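PDB 5Y1A: 35 kDa hemin binding protein from Porphyromonas gingivalis, which probably binds hemin and is a virulence-associated cargo of the type IX secretion system that carries a thioredoxin domain. Local coordinates for residues Gln93-Ile96 with Ala97-Thr101; Phe110-Cys113 with Arg114-Lys117; Ala129-Asn132 with Lys133-Gly137. One frame throughout, in Å; residues are numbered along the deposited sequence. Where two conformers were deposited one is given.

Contact 1: Gln93-Ile96 with Ala97-Thr101; sequences QLFI and ALDQT
Leu98 lies one helical turn after Leu94, and the two side chains pack together on the buried flank of helix 89-102. CB of Leu98 lies over the end of the preceding turn, 3.6 Å from Leu94 O and just as far from Phe95 O. With CG set beside the backbone N (chi1 -76°), the chain folds back over that turn, and CG of Leu98 comes to 3.4 Å from Leu94 O. From there CD1 of Leu98 reaches back to CG of Leu94 at 3.9 Å. The other methyl, CD2, serves a different neighbour and rests on Arg114. Beneath the leucines, Leu98 N donates a hydrogen bond to Leu94 O at 2.9 Å.

On the next flank the Phe95 ring meets Asp99 through CE2, which lies 4.0 Å from Asp99 CB. The contact is oblique. The ring also stacks on Tyr80. OD1 of Asp99 accepts a hydrogen bond from Ile104 N, just beyond the helix. Ile96 and Gln100 mark the exposed flank.

Leu94 touches Val78, and Leu98 touches Glu41 and Phe43. Leu94 and Ala97 also meet strand 207-220. This is an amphipathic helix packed on the central sheet of a thioredoxin fold that also touches the neighbouring beta-sandwich.

Contact 2: Phe110-Cys113 with Arg114-Lys117; sequences FSVC and RMEK
A tight turn ends strand 109-112, and across it Ser111 and Val112 are both held by the carboxylate of Glu116. Val112 N points its proton at Glu116 OE2 over 2.8 Å, almost straight at 174°, and meets the syn lone pair. Ser111 OG donates to the other oxygen, Glu116 OE1, at 2.7 Å. It also comes from the syn side, but 20° out of the carboxylate plane. Two donors on successive residues therefore fix the rotation of the group. The Glu116 chain bends at chi2 (84°), which folds the carboxylate back on the strand end. A water lies within bonding distance of both Glu116 OE2 and Phe110 O, though it has more acceptors around it than protons to give.

The turn itself is a beta turn with Cys113 and Arg114 at its corners. Both have left-handed helical backbone angles, close to a type III' turn. It is closed by Met115 N, which donates to Val112 O at 2.9 Å from above the carbonyl plane. A second water links Ser111 O and Arg114 N. The strand is part of the thioredoxin sheet, and Ser111 and Cys113 bond through their backbones to strand 34-44.

Met115 lies alongside Val112, the two side chains pointing the same way, with SD 3.9 Å from Val112 CG1. The Arg114 chain runs extended in another direction and touches Phe250 and His252 of strand 245-252. Its NH2 makes a salt bridge with Glu41 of strand 34-44, and the backbone of Cys113 bonds to Ile263 of the neighbouring beta-sandwich.

Contact 3: Ala129-Asn132 with Lys133-Gly137; sequences AIKN and KIMKG
Ile130 and Ile134 make the tight, buried side of this stretch of helix 127-138. CG2 of Ile130 meets the tip of Ile134, with CD1 at 4.0 Å. Ile134 gets there by keeping CG1 beside its own backbone N (chi1 -66°). That turns the longer branch back along the helix, and CG1 of Ile134 passes 3.3 Å from Ile130 O. CD1 then continues to the Ile130 methyl. Below this pair, Ile134 N donates to Ile130 O at 2.9 Å. Both isoleucines face helix 51-63. Ile130 touches Arg57, Ile58 and Ala61, and Ile134 touches Ile62.

Helices 51-63 and 127-138 pack together in this way on one face of the sheet in a thioredoxin fold. Ile130 also reaches Phe110 of strand 109-112.

The other flanks are looser. Lys131 and Met135 approach each other only through their chains, with Lys131 CE 4.4 Å from Met135 CG. Both also touch Leu65, in the loop after helix 51-63. Their backbones are closer, as Met135 N donates to Lys131 O at 2.8 Å.

Asn132 and Lys136 occupy the exposed flank. They are linked by the backbone bond from Lys136 N to Asn132 O, which is 3.0 Å long. The end of the Lys136 chain has two modelled positions.

Lys133 lies between the two kinds of surface. Its CB sits 3.5 Å from Ile130 O, while the extended chain beyond CG runs along Phe110 and Val112. NZ is held by two oxygens, Asn121 OD1 and Ser123 O, so its charge is placed beside the loop that leads into the helix.

Overall arrangement
The three contacts come one after another along the chain, all within the thioredoxin domain. Contact 1 lies on helix 89-102, contact 2 at the end of strand 109-112, and contact 3 on helix 127-138. The centres of contacts 1 and 2 are about 13 Å apart, and those of contacts 2 and 3 about 11 Å. Contacts 1 and 3 do not touch; their nearest atoms are about 14 Å apart. The strand end thus lies between the two helices, as expected for a sheet with helices on both faces. Contact 2 touches both neighbours; toward contact 3, Val112 and Met115 pack on Gly137. Contacts 1 and 2 also border the beta-sandwich domain.

Contact 1: Gln93-Ile96 with Ala97-Thr101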
loop_
_atom_site.group_PDB
_atom_site.type_symbol
_atom_site.label_atom_id
_atom_site.label_comp_id
_atom_site.label_asym_id
_atom_site.label_seq_id
_atom_site.Cartn_x
_atom_site.Cartn_y
_atom_site.Cartn_z
ATOM N N GLN A 93 9.132 -11.918 1.434
ATOM C CA GLN A 93 10.343 -11.363 2.059
ATOM C C GLN A 93 10.000 -10.551 3.290
ATOM O O GLN A 93 10.700 -10.630 4.320
ATOM C CB GLN A 93 11.134 -10.489 1.078
ATOM C CG GLN A 93 11.897 -11.263 0.008
ATOM C CD GLN A 93 12.761 -12.368 0.580
ATOM O OE1 GLN A 93 13.651 -12.122 1.404
ATOM N NE2 GLN A 93 12.517 -13.592 0.131
ATOM N N LEU A 94 8.925 -9.757 3.183
ATOM C CA LEU A 94 8.436 -8.977 4.335
ATOM C C LEU A 94 8.051 -9.919 5.492
ATOM O O LEU A 94 8.447 -9.683 6.652
ATOM C CB LEU A 94 7.243 -8.122 3.931
ATOM C CG LEU A 94 6.585 -7.346 5.079
ATOM C CD1 LEU A 94 7.511 -6.279 5.648
ATOM C CD2 LEU A 94 5.274 -6.707 4.564
ATOM N N PHE A 95 7.297 -10.969 5.173
ATOM C CA PHE A 95 6.922 -11.959 6.184
ATOM C C PHE A 95 8.152 -12.563 6.864
ATOM O O PHE A 95 8.234 -12.602 8.092
ATOM C CB PHE A 95 6.029 -13.080 5.639
ATOM C CG PHE A 95 5.659 -14.052 6.709
ATOM C CD1 PHE A 95 4.595 -13.790 7.560
ATOM C CD2 PHE A 95 6.473 -15.152 6.961
ATOM C CE1 PHE A 95 4.309 -14.678 8.641
ATOM C CE2 PHE A 95 6.195 -16.049 8.019
ATOM C CZ PHE A 95 5.122 -15.796 8.860
ATOM N N ILE A 96 9.099 -13.034 6.070
ATOM C CA ILE A 96 10.336 -13.629 6.615
ATOM C C ILE A 96 11.051 -12.690 7.599
ATOM O O ILE A 96 11.538 -13.133 8.643
ATOM C CB ILE A 96 11.272 -14.036 5.443
ATOM C CG1 ILE A 96 10.652 -15.252 4.736
ATOM C CG2 ILE A 96 12.740 -14.286 5.917
ATOM C CD1 ILE A 96 11.297 -15.565 3.372
ATOM N N ALA A 97 11.089 -11.401 7.264
ATOM C CA ALA A 97 11.699 -10.387 8.109
ATOM C C ALA A 97 10.930 -10.215 9.410
ATOM O O ALA A 97 11.528 -10.170 10.490
ATOM C CB ALA A 97 11.811 -9.027 7.342
ATOM N N LEU A 98 9.603 -10.146 9.304
ATOM C CA LEU A 98 8.725 -9.985 10.468
ATOM C C LEU A 98 8.828 -11.226 11.357
ATOM O O LEU A 98 8.809 -11.119 12.584
ATOM C CB LEU A 98 7.272 -9.756 10.017
ATOM C CG LEU A 98 7.014 -8.332 9.477
ATOM C CD1 LEU A 98 5.682 -8.234 8.749
ATOM C CD2 LEU A 98 7.090 -7.301 10.626
ATOM N N ASP A 99 8.903 -12.396 10.724
ATOM C CA ASP A 99 9.115 -13.648 11.470
ATOM C C ASP A 99 10.449 -13.632 12.259
ATOM O O ASP A 99 10.485 -13.936 13.458
ATOM C CB ASP A 99 9.052 -14.833 10.502
ATOM C CG ASP A 99 9.049 -16.191 11.208
ATOM O OD1 ASP A 99 8.642 -16.302 12.408
ATOM O OD2 ASP A 99 9.466 -17.170 10.531
ATOM N N GLN A 100 11.534 -13.256 11.597
ATOM C CA GLN A 100 12.818 -13.099 12.278
ATOM C C GLN A 100 12.709 -12.171 13.506
ATOM O O GLN A 100 13.275 -12.453 14.567
ATOM C CB GLN A 100 13.882 -12.596 11.301
ATOM C CG GLN A 100 15.301 -12.542 11.921
ATOM C CD GLN A 100 15.756 -13.889 12.506
ATOM O OE1 GLN A 100 15.625 -14.940 11.857
ATOM N NE2 GLN A 100 16.304 -13.860 13.732
ATOM N N THR A 101 11.948 -11.098 13.375
ATOM C CA THR A 101 11.800 -10.115 14.428
ATOM C C THR A 101 10.866 -10.530 15.562
ATOM O O THR A 101 11.193 -10.362 16.762
ATOM C CB THR A 101 11.339 -8.764 13.787
ATOM O OG1 THR A 101 12.365 -8.339 12.892
ATOM C CG2 THR A 101 11.097 -7.666 14.854
#

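Contact 2: Phe110-Cys113 with Arg114-Lys117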
loop_
_atom_site.group_PDB
_atom_site.type_symbol
_atom_site.label_atom_id
_atom_site.label_comp_id
_atom_site.label_asym_id
_atom_site.label_seq_id
_atom_site.Cartn_x
_atom_site.Cartn_y
_atom_site.Cartn_z
ATOM N N PHE A 110 -1.204 -11.733 14.906
ATOM C CA PHE A 110 -0.984 -10.326 14.584
ATOM C C PHE A 110 -0.066 -9.657 15.576
ATOM O O PHE A 110 0.114 -10.140 16.697
ATOM C CB PHE A 110 -2.291 -9.521 14.404
ATOM C CG PHE A 110 -2.933 -8.968 15.700
ATOM C CD1 PHE A 110 -3.481 -7.673 15.690
ATOM C CD2 PHE A 110 -3.028 -9.725 16.869
ATOM C CE1 PHE A 110 -4.111 -7.141 16.826
ATOM C CE2 PHE A 110 -3.658 -9.179 18.033
ATOM C CZ PHE A 110 -4.212 -7.904 17.981
ATOM N N SER A 111 0.495 -8.545 15.122
ATOM C CA SER A 111 1.379 -7.708 15.922
ATOM C C SER A 111 0.800 -6.288 16.002
ATOM O O SER A 111 0.393 -5.715 14.964
ATOM C CB SER A 111 2.747 -7.661 15.254
ATOM O OG SER A 111 3.570 -6.699 15.879
ATOM N N VAL A 112 0.797 -5.731 17.219
ATOM C CA VAL A 112 0.379 -4.343 17.447
ATOM C C VAL A 112 1.616 -3.438 17.502
ATOM O O VAL A 112 2.395 -3.504 18.460
ATOM C CB VAL A 112 -0.456 -4.187 18.759
ATOM C CG1 VAL A 112 -0.932 -2.736 18.886
ATOM C CG2 VAL A 112 -1.675 -5.114 18.703
ATOM N N CYS A 113 1.806 -2.642 16.446
ATOM C CA CYS A 113 2.928 -1.713 16.342
ATOM C C CYS A 113 4.282 -2.385 16.612
ATOM O O CYS A 113 5.175 -1.734 17.156
ATOM C CB CYS A 113 2.762 -0.533 17.320
ATOM S SG CYS A 113 1.265 0.455 17.045
ATOM N N ARG A 114 4.424 -3.671 16.252
ATOM C CA ARG A 114 5.653 -4.447 16.529
ATOM C C ARG A 114 6.145 -4.290 17.958
ATOM O O ARG A 114 7.361 -4.259 18.220
ATOM C CB ARG A 114 6.776 -4.041 15.550
ATOM C CG ARG A 114 6.343 -4.205 14.059
ATOM C CD ARG A 114 7.438 -3.700 13.125
ATOM N NE ARG A 114 7.000 -3.853 11.732
ATOM C CZ ARG A 114 7.733 -3.546 10.665
ATOM N NH1 ARG A 114 8.969 -3.024 10.803
ATOM N NH2 ARG A 114 7.223 -3.737 9.450
ATOM N N MET A 115 5.207 -4.190 18.893
ATOM C CA MET A 115 5.579 -3.908 20.271
ATOM C C MET A 115 5.986 -5.171 21.027
ATOM O O MET A 115 6.629 -5.101 22.098
ATOM C CB MET A 115 4.460 -3.117 20.989
ATOM C CG MET A 115 3.230 -3.889 21.365
ATOM S SD MET A 115 1.803 -2.770 21.722
ATOM C CE MET A 115 2.571 -1.196 21.793
ATOM N N GLU A 116 5.637 -6.325 20.473
ATOM C CA GLU A 116 5.965 -7.615 21.102
ATOM C C GLU A 116 7.441 -7.981 20.968
ATOM O O GLU A 116 8.019 -7.863 19.874
ATOM C CB GLU A 116 5.091 -8.739 20.529
ATOM C CG GLU A 116 3.559 -8.458 20.594
ATOM C CD GLU A 116 3.037 -7.601 19.407
ATOM O OE1 GLU A 116 3.846 -7.236 18.523
ATOM O OE2 GLU A 116 1.814 -7.307 19.349
ATOM N N LYS A 117 8.033 -8.473 22.060
ATOM C CA LYS A 117 9.369 -9.103 21.973
ATOM C C LYS A 117 9.217 -10.459 21.308
ATOM O O LYS A 117 8.158 -11.058 21.377
ATOM C CB LYS A 117 10.005 -9.272 23.372
ATOM C CG LYS A 117 10.177 -7.944 24.083
ATOM C CD LYS A 117 11.466 -7.857 24.880
ATOM C CE LYS A 117 11.615 -6.463 25.463
ATOM N NZ LYS A 117 10.900 -5.412 24.654
HETATM O O HOH W 1 -0.290 -9.246 19.298
HETATM O O HOH W 2 2.692 -4.211 13.822
#

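Contact 3: Ala129-Asn132 with Lys133-Gly137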
loop_
_atom_site.group_PDB
_atom_site.type_symbol
_atom_site.label_atom_id
_atom_site.label_comp_id
_atom_site.label_asym_id
_atom_site.label_seq_id
_atom_site.Cartn_x
_atom_site.Cartn_y
_atom_site.Cartn_z
ATOM N N ALA A 129 -10.462 -8.750 23.617
ATOM C CA ALA A 129 -9.040 -8.967 23.916
ATOM C C ALA A 129 -8.204 -8.262 22.849
ATOM O O ALA A 129 -7.202 -7.615 23.159
ATOM C CB ALA A 129 -8.735 -10.434 23.969
ATOM N N ILE A 130 -8.636 -8.370 21.595
ATOM C CA ILE A 130 -8.005 -7.610 20.512
ATOM C C ILE A 130 -8.106 -6.104 20.772
ATOM O O ILE A 130 -7.117 -5.378 20.640
ATOM C CB ILE A 130 -8.617 -7.951 19.132
ATOM C CG1 ILE A 130 -8.535 -9.458 18.841
ATOM C CG2 ILE A 130 -7.972 -7.067 18.048
ATOM C CD1 ILE A 130 -9.497 -9.909 17.708
ATOM N N LYS A 131 -9.295 -5.624 21.147
ATOM C CA LYS A 131 -9.462 -4.204 21.447
ATOM C C LYS A 131 -8.468 -3.730 22.524
ATOM O O LYS A 131 -7.845 -2.673 22.389
ATOM C CB LYS A 131 -10.894 -3.923 21.911
ATOM C CG LYS A 131 -11.216 -2.444 21.913
ATOM C CD LYS A 131 -12.366 -2.113 22.816
ATOM C CE LYS A 131 -12.325 -0.628 23.145
ATOM N NZ LYS A 131 -13.088 -0.371 24.408
ATOM N N ASN A 132 -8.322 -4.527 23.578
ATOM C CA ASN A 132 -7.403 -4.203 24.669
ATOM C C ASN A 132 -5.943 -4.116 24.207
ATOM O O ASN A 132 -5.211 -3.205 24.626
ATOM C CB ASN A 132 -7.542 -5.193 25.823
ATOM C CG ASN A 132 -8.868 -5.017 26.621
ATOM O OD1 ASN A 132 -9.239 -5.889 27.389
ATOM N ND2 ASN A 132 -9.562 -3.912 26.416
ATOM N N LYS A 133 -5.541 -5.029 23.325
ATOM C CA LYS A 133 -4.193 -4.977 22.714
ATOM C C LYS A 133 -4.023 -3.703 21.890
ATOM O O LYS A 133 -2.972 -3.037 21.977
ATOM C CB LYS A 133 -3.929 -6.223 21.844
ATOM C CG LYS A 133 -3.322 -7.433 22.580
ATOM C CD LYS A 133 -3.017 -8.571 21.586
ATOM C CE LYS A 133 -2.129 -9.622 22.194
ATOM N NZ LYS A 133 -1.703 -10.665 21.210
ATOM N N ILE A 134 -5.050 -3.344 21.109
ATOM C CA ILE A 134 -5.028 -2.103 20.324
ATOM C C ILE A 134 -4.889 -0.882 21.238
ATOM O O ILE A 134 -4.086 0.010 20.979
ATOM C CB ILE A 134 -6.289 -1.959 19.458
ATOM C CG1 ILE A 134 -6.317 -3.058 18.373
ATOM C CG2 ILE A 134 -6.389 -0.546 18.890
ATOM C CD1 ILE A 134 -7.681 -3.136 17.542
ATOM N N MET A 135 -5.648 -0.866 22.331
ATOM C CA MET A 135 -5.614 0.283 23.232
ATOM C C MET A 135 -4.253 0.413 23.920
ATOM O O MET A 135 -3.785 1.529 24.176
ATOM C CB MET A 135 -6.805 0.260 24.210
ATOM C CG MET A 135 -8.140 0.598 23.513
ATOM S SD MET A 135 -8.267 2.172 22.644
ATOM C CE MET A 135 -7.838 3.358 23.908
ATOM N N LYS A 136 -3.606 -0.718 24.169
ATOM C CA LYS A 136 -2.255 -0.729 24.705
ATOM C C LYS A 136 -1.302 -0.094 23.689
ATOM O O LYS A 136 -0.401 0.671 24.049
ATOM C CB LYS A 136 -1.843 -2.167 25.005
ATOM C CG LYS A 136 -0.688 -2.321 25.977
ATOM C CD LYS A 136 -0.841 -3.631 26.748
ATOM C CE LYS A 136 0.475 -4.368 26.912
ATOM N NZ LYS A 136 1.610 -3.483 27.302
ATOM N N GLY A 137 -1.529 -0.401 22.419
ATOM C CA GLY A 137 -0.793 0.228 21.311
ATOM C C GLY A 137 -0.958 1.733 21.302
ATOM O O GLY A 137 0.005 2.460 21.042
#